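Local coordinates for protein 2-methyl-3-hydroxypyridine-5-carboxylic acid oxygenase (Mesorhizobium loti, PDB 3ALJ) that probably catalyses the flavin-dependent, ring-opening oxygenation of 2-methyl-3-hydroxypyridine-5-carboxylic acid, using bound FAD, at residues 48-56 with 213-223. Residues are numbered along the deposited sequence; the frame is centred on the assembly and turned at random. Where two conformers were deposited one is given.
Sequences AFGAGIYLW and LYSPCNENELY. With FAD (flavin-adenine dinucleotide), chain B.
Strand 52-56 passes G52 over the ring of Y223 and runs nearly at right angles to strand 221-223 (80°) and to strand 213-216 (78°), the two arms of a hairpin, with axes more than 8 Å apart. G52 CA sits 3.5 Å from the centroid of the Y223 ring, almost on its normal, in a CH-pi contact; with no side chain, G52 lets the backbone lie directly on the ring. Y223 extends its ring toward strand 52-56 because chi1 (164°) sets CG opposite the backbone N, which brings one ring face against G52, and A51 CB touches its CD1 side. A water bridges G52 O (2.7 Å) and Y223 OH (3.0 Å), and R106 also bonds to that carbonyl.

Y54 makes the direct polar link. Its OH lies 2.7 Å from S215 OG, which meets the phenol in the ring plane, and T199 is a second hydrogen-bonding partner of the same hydroxyl. Y223 CE2 meets Y54 CE1 at the ring edge (3.9 Å), and L213 CD2 also packs against Y54 CE1. The backbone of Y54 meanwhile grips the flavin: its N donates to FAD O4 in a nearly straight bond (2.9 Å) while its O accepts from FAD N3 (2.9 Å), and I53 CG1 lies over one face of the pyrimidine ring, almost directly above N3. One residue thus joins the cofactor to the hairpin.

The contact is buried. Strand 52-56 pairs antiparallel with strand 101-105, I53 packs against helix 106-119, and the hairpin belongs to the large mixed sheet, where strand 199-203 flanks strand 211-216.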
ATOM      1  N   ALA A  48      -6.516   4.381  -8.627  1.00 14.08           N
ATOM      2  CA  ALA A  48      -6.117   3.473  -7.540  1.00 12.36           C
ATOM      3  C   ALA A  48      -7.370   3.030  -6.816  1.00 14.43           C
ATOM      4  O   ALA A  48      -8.059   3.878  -6.291  1.00 18.22           O
ATOM      5  CB  ALA A  48      -5.174   4.235  -6.496  1.00 15.18           C
ATOM      6  N   PHE A  49      -7.461   1.747  -6.585  1.00 14.43           N
ATOM      7  CA  PHE A  49      -8.579   1.121  -5.851  1.00 15.71           C
ATOM      8  C   PHE A  49      -8.193   0.866  -4.413  1.00 13.33           C
ATOM      9  O   PHE A  49      -6.972   0.810  -4.076  1.00 14.96           O
ATOM     10  CB  PHE A  49      -8.786  -0.217  -6.536  1.00 14.63           C
ATOM     11  CG  PHE A  49      -9.413  -0.061  -7.876  1.00 18.05           C
ATOM     12  CD1 PHE A  49      -8.615  -0.147  -9.031  1.00 26.00           C
ATOM     13  CD2 PHE A  49     -10.777   0.119  -7.972  1.00 18.58           C
ATOM     14  CE1 PHE A  49      -9.152   0.025 -10.304  1.00 27.76           C
ATOM     15  CE2 PHE A  49     -11.380   0.261  -9.257  1.00 25.90           C
ATOM     16  CZ  PHE A  49     -10.551   0.200 -10.435  1.00 26.07           C
ATOM     17  N   GLY A  50      -9.201   0.759  -3.569  1.00 11.03           N
ATOM     18  CA  GLY A  50      -8.947   0.391  -2.169  1.00 11.25           C
ATOM     19  C   GLY A  50      -9.432   1.470  -1.186  1.00  8.85           C
ATOM     20  O   GLY A  50      -9.269   1.251   0.056  1.00 10.32           O
ATOM     21  N   ALA A  51     -10.000   2.585  -1.729  1.00  9.03           N
ATOM     22  CA  ALA A  51     -10.527   3.680  -0.828  1.00  7.97           C
ATOM     23  C   ALA A  51      -9.485   4.521  -0.074  1.00  9.22           C
ATOM     24  O   ALA A  51      -9.215   5.640  -0.435  1.00  9.98           O
ATOM     25  CB  ALA A  51     -11.583   3.141   0.135  1.00  9.21           C
ATOM     26  N   GLY A  52      -8.921   3.938   0.973  1.00  9.71           N
ATOM     27  CA  GLY A  52      -7.983   4.680   1.877  1.00 11.44           C
ATOM     28  C   GLY A  52      -6.673   3.981   2.066  1.00 10.00           C
ATOM     29  O   GLY A  52      -6.581   2.757   1.731  1.00 10.09           O
ATOM     30  N   ILE A  53      -5.667   4.703   2.664  1.00  8.49           N
ATOM     31  CA  ILE A  53      -4.408   4.063   2.882  1.00  8.30           C
ATOM     32  C   ILE A  53      -3.700   4.805   3.987  1.00  8.00           C
ATOM     33  O   ILE A  53      -3.833   6.005   4.123  1.00  8.59           O
ATOM     34  CB  ILE A  53      -3.562   4.008   1.571  1.00  7.02           C
ATOM     35  CG1 ILE A  53      -2.337   3.055   1.741  1.00  7.06           C
ATOM     36  CG2 ILE A  53      -3.111   5.403   1.062  1.00  8.08           C
ATOM     37  CD1 ILE A  53      -1.670   2.858   0.348  1.00  9.60           C
ATOM     38  N   TYR A  54      -2.989   4.027   4.808  1.00  7.25           N
ATOM     39  CA  TYR A  54      -2.026   4.586   5.790  1.00  7.40           C
ATOM     40  C   TYR A  54      -0.603   4.610   5.261  1.00  8.34           C
ATOM     41  O   TYR A  54      -0.143   3.579   4.678  1.00  8.46           O
ATOM     42  CB  TYR A  54      -1.993   3.724   7.060  1.00  8.42           C
ATOM     43  CG  TYR A  54      -3.202   3.823   7.961  1.00  6.77           C
ATOM     44  CD1 TYR A  54      -4.525   3.633   7.526  1.00  6.05           C
ATOM     45  CD2 TYR A  54      -3.005   4.064   9.311  1.00  9.01           C
ATOM     46  CE1 TYR A  54      -5.584   3.748   8.376  1.00  7.09           C
ATOM     47  CE2 TYR A  54      -4.058   4.104  10.234  1.00  8.06           C
ATOM     48  CZ  TYR A  54      -5.366   3.978   9.747  1.00  7.77           C
ATOM     49  OH  TYR A  54      -6.430   4.064  10.595  1.00  8.66           O
ATOM     50  N   LEU A  55       0.156   5.680   5.465  1.00  7.70           N
ATOM     51  CA  LEU A  55       1.595   5.697   5.266  1.00  7.68           C
ATOM     52  C   LEU A  55       2.239   6.040   6.575  1.00  7.83           C
ATOM     53  O   LEU A  55       1.595   6.628   7.444  1.00  7.78           O
ATOM     54  CB  LEU A  55       2.052   6.720   4.189  1.00  7.61           C
ATOM     55  CG  LEU A  55       1.524   6.409   2.727  1.00  8.04           C
ATOM     56  CD1 LEU A  55       2.190   7.454   1.858  1.00  9.84           C
ATOM     57  CD2 LEU A  55       1.950   4.961   2.328  1.00 10.20           C
ATOM     58  N   TRP A  56       3.496   5.666   6.697  1.00  7.77           N
ATOM     59  CA  TRP A  56       4.286   5.957   7.902  1.00  7.29           C
ATOM     60  C   TRP A  56       5.528   6.696   7.486  1.00  7.40           C
ATOM     61  O   TRP A  56       5.793   6.924   6.305  1.00  8.55           O
ATOM     62  CB  TRP A  56       4.668   4.678   8.614  1.00  7.43           C
ATOM     63  CG  TRP A  56       3.471   3.761   8.907  1.00  7.53           C
ATOM     64  CD1 TRP A  56       2.790   2.986   7.983  1.00  7.12           C
ATOM     65  CD2 TRP A  56       2.805   3.547  10.159  1.00  8.27           C
ATOM     66  NE1 TRP A  56       1.725   2.313   8.581  1.00  9.09           N
ATOM     67  CE2 TRP A  56       1.723   2.649   9.928  1.00  9.11           C
ATOM     68  CE3 TRP A  56       3.064   3.998  11.472  1.00  8.43           C
ATOM     69  CZ2 TRP A  56       0.892   2.203  10.964  1.00  9.90           C
ATOM     70  CZ3 TRP A  56       2.228   3.578  12.492  1.00 11.39           C
ATOM     71  CH2 TRP A  56       1.185   2.683  12.278  1.00 12.73           C
ATOM     72  N   LEU A 213     -12.246  -0.545  11.185  1.00  7.76           N
ATOM     73  CA  LEU A 213     -11.125   0.405  11.376  1.00  7.30           C
ATOM     74  C   LEU A 213     -11.664   1.738  10.854  1.00  8.55           C
ATOM     75  O   LEU A 213     -12.021   1.914   9.673  1.00  9.04           O
ATOM     76  CB  LEU A 213      -9.924  -0.081  10.550  1.00  8.28           C
ATOM     77  CG  LEU A 213      -8.744   0.898  10.688  1.00  8.06           C
ATOM     78  CD1 LEU A 213      -8.215   0.817  12.143  1.00 10.11           C
ATOM     79  CD2 LEU A 213      -7.555   0.505   9.747  1.00  9.80           C
ATOM     80  N   TYR A 214     -11.671   2.699  11.768  1.00  8.81           N
ATOM     81  CA  TYR A 214     -12.187   4.078  11.543  1.00  8.26           C
ATOM     82  C   TYR A 214     -10.976   4.996  11.345  1.00  7.28           C
ATOM     83  O   TYR A 214     -10.132   5.126  12.222  1.00  8.51           O
ATOM     84  CB  TYR A 214     -13.041   4.448  12.819  1.00  8.10           C
ATOM     85  CG  TYR A 214     -13.455   5.888  12.943  1.00  7.67           C
ATOM     86  CD1 TYR A 214     -12.572   6.872  13.432  1.00  8.76           C
ATOM     87  CD2 TYR A 214     -14.678   6.258  12.472  1.00  9.21           C
ATOM     88  CE1 TYR A 214     -13.008   8.235  13.552  1.00  8.35           C
ATOM     89  CE2 TYR A 214     -15.155   7.598  12.573  1.00  9.23           C
ATOM     90  CZ  TYR A 214     -14.285   8.489  13.103  1.00  9.68           C
ATOM     91  OH  TYR A 214     -14.614   9.873  13.153  1.00 12.31           O
ATOM     92  N   SER A 215     -10.916   5.622  10.132  1.00  9.19           N
ATOM     93  CA  SER A 215      -9.655   6.227   9.682  1.00  8.87           C
ATOM     94  C   SER A 215      -9.887   7.590   9.003  1.00  9.16           C
ATOM     95  O   SER A 215     -10.122   7.691   7.781  1.00  9.75           O
ATOM     96  CB  SER A 215      -8.973   5.319   8.658  1.00  7.93           C
ATOM     97  OG  SER A 215      -8.754   4.031   9.288  1.00  8.22           O
ATOM     98  N   PRO A 216      -9.913   8.681   9.786  1.00  7.60           N
ATOM     99  CA  PRO A 216     -10.150  10.006   9.098  1.00  8.38           C
ATOM    100  C   PRO A 216      -9.039  10.370   8.169  1.00  7.74           C
ATOM    101  O   PRO A 216      -7.829  10.371   8.557  1.00 11.09           O
ATOM    102  CB  PRO A 216     -10.308  11.034  10.279  1.00  9.43           C
ATOM    103  CG  PRO A 216     -10.705  10.089  11.476  1.00 10.47           C
ATOM    104  CD  PRO A 216      -9.871   8.788  11.251  1.00 10.07           C
ATOM    105  N   CYS A 217      -9.416  10.884   6.990  1.00  9.29           N
ATOM    106  CA  CYS A 217      -8.421  11.246   5.972  1.00  8.27           C
ATOM    107  C   CYS A 217      -8.158  12.746   5.984  1.00  9.63           C
ATOM    108  O   CYS A 217      -7.086  13.135   5.529  1.00 12.05           O
ATOM    109  CB  CYS A 217      -8.951  10.830   4.555  1.00  9.28           C
ATOM    110  SG  CYS A 217      -9.000   9.026   4.314  1.00 10.36           S
ATOM    111  N   ASN A 218      -9.164  13.529   6.322  1.00 10.96           N
ATOM    112  CA  ASN A 218      -9.094  15.042   6.240  1.00 11.99           C
ATOM    113  C   ASN A 218     -10.435  15.504   6.788  1.00 13.95           C
ATOM    114  O   ASN A 218     -11.282  14.682   7.261  1.00 15.61           O
ATOM    115  CB  ASN A 218      -8.809  15.566   4.785  1.00 12.51           C
ATOM    116  CG  ASN A 218      -9.717  14.945   3.783  1.00 10.49           C
ATOM    117  OD1 ASN A 218     -10.935  15.041   3.929  1.00 12.45           O
ATOM    118  ND2 ASN A 218      -9.188  14.263   2.765  1.00 13.37           N
ATOM    119  N   GLU A 219     -10.709  16.794   6.685  1.00 17.11           N
ATOM    120  CA  GLU A 219     -11.918  17.337   7.248  0.50 18.81           C
ATOM    121  C   GLU A 219     -13.182  16.823   6.573  1.00 18.15           C
ATOM    122  O   GLU A 219     -14.264  16.906   7.182  1.00 18.73           O
ATOM    123  CB  GLU A 219     -11.798  18.907   7.258  0.50 18.99           C
ATOM    124  CG  GLU A 219     -11.525  19.585   5.875  0.50 22.61           C
ATOM    125  CD  GLU A 219     -10.153  19.242   5.165  0.50 28.05           C
ATOM    126  OE1 GLU A 219      -9.145  18.859   5.799  0.50 23.82           O
ATOM    127  OE2 GLU A 219     -10.080  19.427   3.921  0.50 34.91           O
ATOM    128  N   ASN A 220     -13.064  16.321   5.359  1.00 15.03           N
ATOM    129  CA  ASN A 220     -14.256  15.950   4.513  1.00 16.89           C
ATOM    130  C   ASN A 220     -14.445  14.469   4.442  1.00 16.37           C
ATOM    131  O   ASN A 220     -15.616  14.021   4.372  1.00 19.54           O
ATOM    132  CB  ASN A 220     -14.057  16.523   3.115  1.00 20.29           C
ATOM    133  CG  ASN A 220     -14.135  18.067   3.115  1.00 25.66           C
ATOM    134  OD1 ASN A 220     -14.928  18.619   3.880  1.00 27.10           O
ATOM    135  ND2 ASN A 220     -13.270  18.716   2.377  1.00 31.58           N
ATOM    136  N   GLU A 221     -13.357  13.677   4.483  1.00 13.02           N
ATOM    137  CA  GLU A 221     -13.407  12.281   4.035  1.00 12.76           C
ATOM    138  C   GLU A 221     -12.976  11.328   5.140  1.00  9.75           C
ATOM    139  O   GLU A 221     -11.914  11.556   5.767  1.00 11.38           O
ATOM    140  CB  GLU A 221     -12.482  12.004   2.867  1.00 14.15           C
ATOM    141  CG  GLU A 221     -12.989  12.764   1.574  1.00 12.98           C
ATOM    142  CD  GLU A 221     -11.948  12.621   0.486  1.00 13.15           C
ATOM    143  OE1 GLU A 221     -10.848  13.129   0.689  1.00 14.64           O
ATOM    144  OE2 GLU A 221     -12.274  12.066  -0.594  1.00 15.70           O
ATOM    145  N   LEU A 222     -13.800  10.320   5.350  1.00 11.45           N
ATOM    146  CA  LEU A 222     -13.542   9.250   6.359  1.00  9.70           C
ATOM    147  C   LEU A 222     -13.343   7.898   5.626  1.00 11.73           C
ATOM    148  O   LEU A 222     -14.140   7.507   4.805  1.00 12.31           O
ATOM    149  CB  LEU A 222     -14.751   9.075   7.267  1.00  9.51           C
ATOM    150  CG  LEU A 222     -14.694   7.926   8.293  1.00  8.01           C
ATOM    151  CD1 LEU A 222     -13.600   8.165   9.314  1.00 13.17           C
ATOM    152  CD2 LEU A 222     -16.053   7.926   9.037  1.00 12.19           C
ATOM    153  N   TYR A 223     -12.264   7.193   5.912  1.00  9.84           N
ATOM    154  CA  TYR A 223     -11.961   5.841   5.387  1.00  8.99           C
ATOM    155  C   TYR A 223     -12.460   4.878   6.440  1.00  9.00           C
ATOM    156  O   TYR A 223     -12.015   4.936   7.635  1.00 10.32           O
ATOM    157  CB  TYR A 223     -10.458   5.820   5.140  1.00  9.49           C
ATOM    158  CG  TYR A 223      -9.819   4.431   4.947  1.00 10.20           C
ATOM    159  CD1 TYR A 223     -10.497   3.384   4.315  1.00  9.57           C
ATOM    160  CD2 TYR A 223      -8.505   4.259   5.383  1.00  8.36           C
ATOM    161  CE1 TYR A 223      -9.822   2.099   4.180  1.00  9.53           C
ATOM    162  CE2 TYR A 223      -7.847   3.033   5.245  1.00  8.17           C
ATOM    163  CZ  TYR A 223      -8.522   2.003   4.634  1.00  9.10           C
ATOM    164  OH  TYR A 223      -7.889   0.753   4.494  1.00 11.39           O
TER
HETATM  165  PA  FAD B 380      -0.719  -2.181  -7.392  1.00 10.38           P
HETATM  166  O1A FAD B 380      -1.103  -1.050  -6.490  1.00 15.26           O
HETATM  167  O2A FAD B 380      -1.549  -3.325  -7.477  1.00 12.17           O
HETATM  168  O5B FAD B 380      -0.532  -1.537  -8.832  1.00  9.44           O
HETATM  169  C5B FAD B 380      -0.185  -2.367  -9.990  1.00  8.28           C
HETATM  170  C4B FAD B 380      -0.647  -1.501 -11.144  1.00  8.40           C
HETATM  171  O4B FAD B 380      -0.210  -2.301 -12.296  1.00 10.53           O
HETATM  172  C3B FAD B 380      -2.117  -1.370 -11.300  1.00  9.09           C
HETATM  173  O3B FAD B 380      -2.489  -0.013 -11.615  1.00 10.15           O
HETATM  174  C2B FAD B 380      -2.468  -2.420 -12.415  1.00  8.38           C
HETATM  175  O2B FAD B 380      -3.624  -2.061 -13.192  1.00 10.44           O
HETATM  176  C1B FAD B 380      -1.283  -2.357 -13.322  1.00 10.97           C
HETATM  177  N9A FAD B 380      -0.975  -3.587 -13.979  1.00  7.95           N
HETATM  178  C8A FAD B 380      -1.216  -4.883 -13.583  1.00  9.44           C
HETATM  179  N7A FAD B 380      -0.697  -5.766 -14.450  1.00  8.88           N
HETATM  180  C5A FAD B 380      -0.107  -5.011 -15.452  1.00  7.74           C
HETATM  181  C6A FAD B 380       0.660  -5.360 -16.560  1.00  8.54           C
HETATM  182  N6A FAD B 380       0.877  -6.681 -16.876  1.00 11.67           N
HETATM  183  N1A FAD B 380       1.121  -4.354 -17.308  1.00  8.90           N
HETATM  184  C2A FAD B 380       0.877  -3.067 -17.038  1.00 10.88           C
HETATM  185  N3A FAD B 380       0.169  -2.651 -15.948  1.00  8.54           N
HETATM  186  C4A FAD B 380      -0.285  -3.661 -15.156  1.00  7.54           C
HETATM  187  N1  FAD B 380      -0.392  -0.647   2.158  1.00  8.22           N
HETATM  188  C2  FAD B 380       0.006   0.381   2.887  1.00  7.88           C
HETATM  189  O2  FAD B 380       1.138   0.881   2.795  1.00  8.74           O
HETATM  190  N3  FAD B 380      -0.860   0.942   3.826  1.00  7.26           N
HETATM  191  C4  FAD B 380      -2.164   0.472   3.991  1.00  7.47           C
HETATM  192  O4  FAD B 380      -2.968   1.125   4.756  1.00  7.57           O
HETATM  193  C4X FAD B 380      -2.542  -0.618   3.227  1.00  8.26           C
HETATM  194  N5  FAD B 380      -3.831  -1.216   3.440  1.00  8.98           N
HETATM  195  C5X FAD B 380      -4.173  -2.347   2.720  1.00  7.90           C
HETATM  196  C6  FAD B 380      -5.380  -3.020   2.977  1.00  8.79           C
HETATM  197  C7  FAD B 380      -5.751  -4.102   2.220  1.00  9.72           C
HETATM  198  C7M FAD B 380      -7.103  -4.810   2.522  1.00 12.08           C
HETATM  199  C8  FAD B 380      -4.913  -4.594   1.242  1.00  9.53           C
HETATM  200  C8M FAD B 380      -5.277  -5.834   0.395  1.00 10.79           C
HETATM  201  C9  FAD B 380      -3.702  -3.938   0.979  1.00  9.82           C
HETATM  202  C9A FAD B 380      -3.296  -2.823   1.754  1.00  8.56           C
HETATM  203  N10 FAD B 380      -2.017  -2.146   1.530  1.00  7.47           N
HETATM  204  C10 FAD B 380      -1.656  -1.103   2.297  1.00  6.57           C
HETATM  205  C1' FAD B 380      -1.057  -2.715   0.469  1.00  7.84           C
HETATM  206  C2' FAD B 380      -1.167  -1.879  -0.799  1.00  6.49           C
HETATM  207  O2' FAD B 380      -2.539  -1.870  -1.245  1.00  8.06           O
HETATM  208  C3' FAD B 380      -0.355  -2.551  -1.922  1.00  7.89           C
HETATM  209  O3' FAD B 380       0.827  -3.171  -1.289  1.00  7.45           O
HETATM  210  C4' FAD B 380       0.171  -1.621  -2.934  1.00  7.60           C
HETATM  211  O4' FAD B 380      -0.981  -1.030  -3.601  1.00 11.17           O
HETATM  212  C5' FAD B 380       0.961  -2.327  -3.987  1.00  8.62           C
HETATM  213  O5' FAD B 380       1.408  -1.368  -4.941  1.00  7.55           O
HETATM  214  P   FAD B 380       1.974  -1.929  -6.306  1.00  8.20           P
HETATM  215  O1P FAD B 380       2.291  -0.738  -7.105  1.00  8.91           O
HETATM  216  O2P FAD B 380       3.026  -2.973  -6.095  1.00  9.09           O
HETATM  217  O3P FAD B 380       0.733  -2.737  -6.957  1.00  8.10           O
HETATM  218  O   HOH W   1      -6.120   0.117   2.113  1.00 12.43           O